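Local coordinates for hemerythrin-like domain-containing protein (Streptococcus mutans, PDB 2QKP), which is of unknown function but carries a PAS-type C-terminal domain, a fold that in relatives often serves as a sensor or ligand-binding module, at residues A[52-57]-A[125-130]. Numbering follows the deposited sequence.
Sequences EMVFKR and EYVQDI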
loop_
_atom_site.group_PDB
_atom_site.type_symbol
_atom_site.label_atom_id
_atom_site.label_comp_id
_atom_site.label_asym_id
_atom_site.label_seq_id
_atom_site.Cartn_x
_atom_site.Cartn_y
_atom_site.Cartn_z
ATOM N N GLU A 52 -9.024 9.597 14.014
ATOM C CA GLU A 52 -8.565 8.268 14.457
ATOM C C GLU A 52 -7.166 7.848 13.951
ATOM O O GLU A 52 -6.755 6.694 14.090
ATOM C CB GLU A 52 -9.580 7.223 14.044
ATOM C CG GLU A 52 -10.994 7.503 14.510
ATOM C CD GLU A 52 -11.999 6.606 13.827
ATOM O OE1 GLU A 52 -11.584 5.537 13.296
ATOM O OE2 GLU A 52 -13.201 6.962 13.833
ATOM N N MET A 53 -6.438 8.801 13.377
ATOM C CA MET A 53 -5.098 8.557 12.848
ATOM C C MET A 53 -4.058 8.370 13.954
ATOM O O MET A 53 -4.112 9.020 15.019
ATOM C CB MET A 53 -4.688 9.719 11.948
ATOM C CG MET A 53 -5.446 9.809 10.607
ATOM S SD MET A 53 -5.085 11.373 9.748
ATOM C CE MET A 53 -3.520 10.878 8.960
ATOM N N VAL A 54 -3.106 7.477 13.712
ATOM C CA VAL A 54 -2.002 7.254 14.648
ATOM C C VAL A 54 -1.179 8.544 14.714
ATOM O O VAL A 54 -0.913 9.079 15.802
ATOM C CB VAL A 54 -1.100 6.056 14.202
ATOM C CG1 VAL A 54 0.073 5.861 15.145
ATOM C CG2 VAL A 54 -1.931 4.759 14.069
ATOM N N PHE A 55 -0.814 9.051 13.536
ATOM C CA PHE A 55 -0.030 10.275 13.402
ATOM C C PHE A 55 -0.902 11.262 12.665
ATOM O O PHE A 55 -1.033 11.201 11.442
ATOM C CB PHE A 55 1.270 10.047 12.613
ATOM C CG PHE A 55 2.260 9.146 13.307
ATOM C CD1 PHE A 55 2.479 9.245 14.679
ATOM C CD2 PHE A 55 3.002 8.227 12.577
ATOM C CE1 PHE A 55 3.405 8.410 15.322
ATOM C CE2 PHE A 55 3.935 7.402 13.206
ATOM C CZ PHE A 55 4.133 7.488 14.578
ATOM N N LYS A 56 -1.510 12.163 13.423
ATOM C CA LYS A 56 -2.451 13.102 12.854
ATOM C C LYS A 56 -1.794 13.929 11.760
ATOM O O LYS A 56 -0.693 14.449 11.946
ATOM C CB LYS A 56 -2.988 14.028 13.928
ATOM C CG LYS A 56 -4.475 13.957 14.058
ATOM C CD LYS A 56 -4.806 12.934 15.115
ATOM C CE LYS A 56 -6.044 12.149 14.753
ATOM N NZ LYS A 56 -6.071 10.866 15.498
ATOM N N ARG A 57 -2.465 14.008 10.617
ATOM C CA ARG A 57 -2.080 14.932 9.561
ATOM C C ARG A 57 -3.323 15.750 9.264
ATOM O O ARG A 57 -4.445 15.265 9.442
ATOM C CB ARG A 57 -1.640 14.191 8.291
ATOM C CG ARG A 57 -0.647 13.051 8.506
ATOM C CD ARG A 57 0.727 13.544 8.898
ATOM N NE ARG A 57 1.641 12.411 9.071
ATOM C CZ ARG A 57 2.656 12.361 9.934
ATOM N NH1 ARG A 57 2.923 13.375 10.746
ATOM N NH2 ARG A 57 3.414 11.273 9.980
ATOM N N GLU A 125 6.344 7.198 4.045
ATOM C CA GLU A 125 6.089 6.698 5.399
ATOM C C GLU A 125 4.776 5.924 5.400
ATOM O O GLU A 125 3.775 6.400 4.847
ATOM C CB GLU A 125 6.023 7.855 6.405
ATOM C CG GLU A 125 5.738 7.395 7.851
ATOM C CD GLU A 125 5.706 8.531 8.868
ATOM O OE1 GLU A 125 5.898 9.709 8.482
ATOM O OE2 GLU A 125 5.504 8.223 10.058
ATOM N N TYR A 126 4.787 4.721 5.964
ATOM C CA TYR A 126 3.551 3.970 6.103
ATOM C C TYR A 126 3.461 3.330 7.482
ATOM O O TYR A 126 4.470 2.806 8.046
ATOM C CB TYR A 126 3.361 2.956 4.958
ATOM C CG TYR A 126 4.524 2.028 4.644
ATOM C CD1 TYR A 126 4.573 0.742 5.195
ATOM C CD2 TYR A 126 5.551 2.415 3.775
ATOM C CE1 TYR A 126 5.603 -0.124 4.885
ATOM C CE2 TYR A 126 6.594 1.559 3.455
ATOM C CZ TYR A 126 6.599 0.281 4.019
ATOM O OH TYR A 126 7.629 -0.583 3.743
ATOM N N VAL A 127 2.263 3.434 8.043
ATOM C CA VAL A 127 2.013 3.030 9.412
ATOM C C VAL A 127 0.952 1.925 9.391
ATOM O O VAL A 127 -0.095 2.073 8.749
ATOM C CB VAL A 127 1.493 4.223 10.254
ATOM C CG1 VAL A 127 1.236 3.791 11.640
ATOM C CG2 VAL A 127 2.468 5.428 10.219
ATOM N N GLN A 128 1.215 0.845 10.127
ATOM C CA GLN A 128 0.276 -0.278 10.161
ATOM C C GLN A 128 -0.016 -0.706 11.591
ATOM O O GLN A 128 0.851 -0.659 12.458
ATOM C CB GLN A 128 0.858 -1.458 9.408
ATOM C CG GLN A 128 -0.172 -2.611 9.111
ATOM C CD GLN A 128 0.438 -3.674 8.212
ATOM O OE1 GLN A 128 1.648 -3.657 7.938
ATOM N NE2 GLN A 128 -0.383 -4.605 7.757
ATOM N N ASP A 129 -1.246 -1.150 11.830
ATOM C CA ASP A 129 -1.535 -1.785 13.106
ATOM C C ASP A 129 -1.244 -3.288 12.938
ATOM O O ASP A 129 -1.825 -3.984 12.082
ATOM C CB ASP A 129 -2.981 -1.519 13.530
ATOM C CG ASP A 129 -3.393 -2.332 14.748
ATOM O OD1 ASP A 129 -2.533 -2.615 15.623
ATOM O OD2 ASP A 129 -4.596 -2.708 14.798
ATOM N N ILE A 130 -0.325 -3.784 13.757
ATOM C CA ILE A 130 0.059 -5.187 13.650
ATOM C C ILE A 130 -0.475 -6.047 14.801
ATOM O O ILE A 130 -0.266 -7.274 14.819
ATOM C CB ILE A 130 1.577 -5.377 13.467
ATOM C CG1 ILE A 130 2.363 -4.762 14.631
ATOM C CG2 ILE A 130 2.032 -4.715 12.183
ATOM C CD1 ILE A 130 3.807 -5.203 14.717
HETATM O O HOH W 1 6.156 10.421 11.465
#
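E125 meets both R57 and F55 with its carboxylate, OE2 being shared between the ring and a water-bridged link to R57. Its CG stands anti to the backbone N (chi1 179°) and the chain beyond is fully extended, which carries the acid straight off the strand to the loop. There OE1 forms a salt bridge with R57 NH2 at 3.3 Å; the guanidinium and carboxylate planes lie 63° apart, so the pair is not the flat, two-pronged kind. A water closes a second path between the same groups: it accepts from R57 NH2 at 3.2 Å and donates to E125 OE2 at 2.7 Å. OE2 also lies obliquely against the F55 ring, 3.6 Å from CD2. On the loop side, F55 CB sits 3.6 Å above the guanidinium plane, offset toward its rim, so F55 packs against both members of the ion pair.

Two residues on, V127 divides its methyls between two loop side chains. CG2 meets the same CD2/CE2 border of the ring as E125 OE2, but from the other side of its plane, 3.7 Å from F55 CD2, while CG1 approaches V54 CG2 at 4.1 Å, a looser apolar contact. V54 in turn lays its CG1 over the centre of the F55 ring, 4.1 Å above the plane, so V54, V127 and the F55 ring each touch the other two. Beyond V127 the strand reaches the second subunit, where Q128 NE2 hydrogen-bonds OE1 of that subunit's Q128.

The loop 52-57, between strand 41-44 and helix 72-86, packs on strand 120-129, the middle strand of the five-stranded antiparallel PAS sheet. Strand 31-36 flanks that strand, and its E31 accepts a hydrogen bond from V54 N; on the other flank runs strand 104-114, whose V106 touches V127.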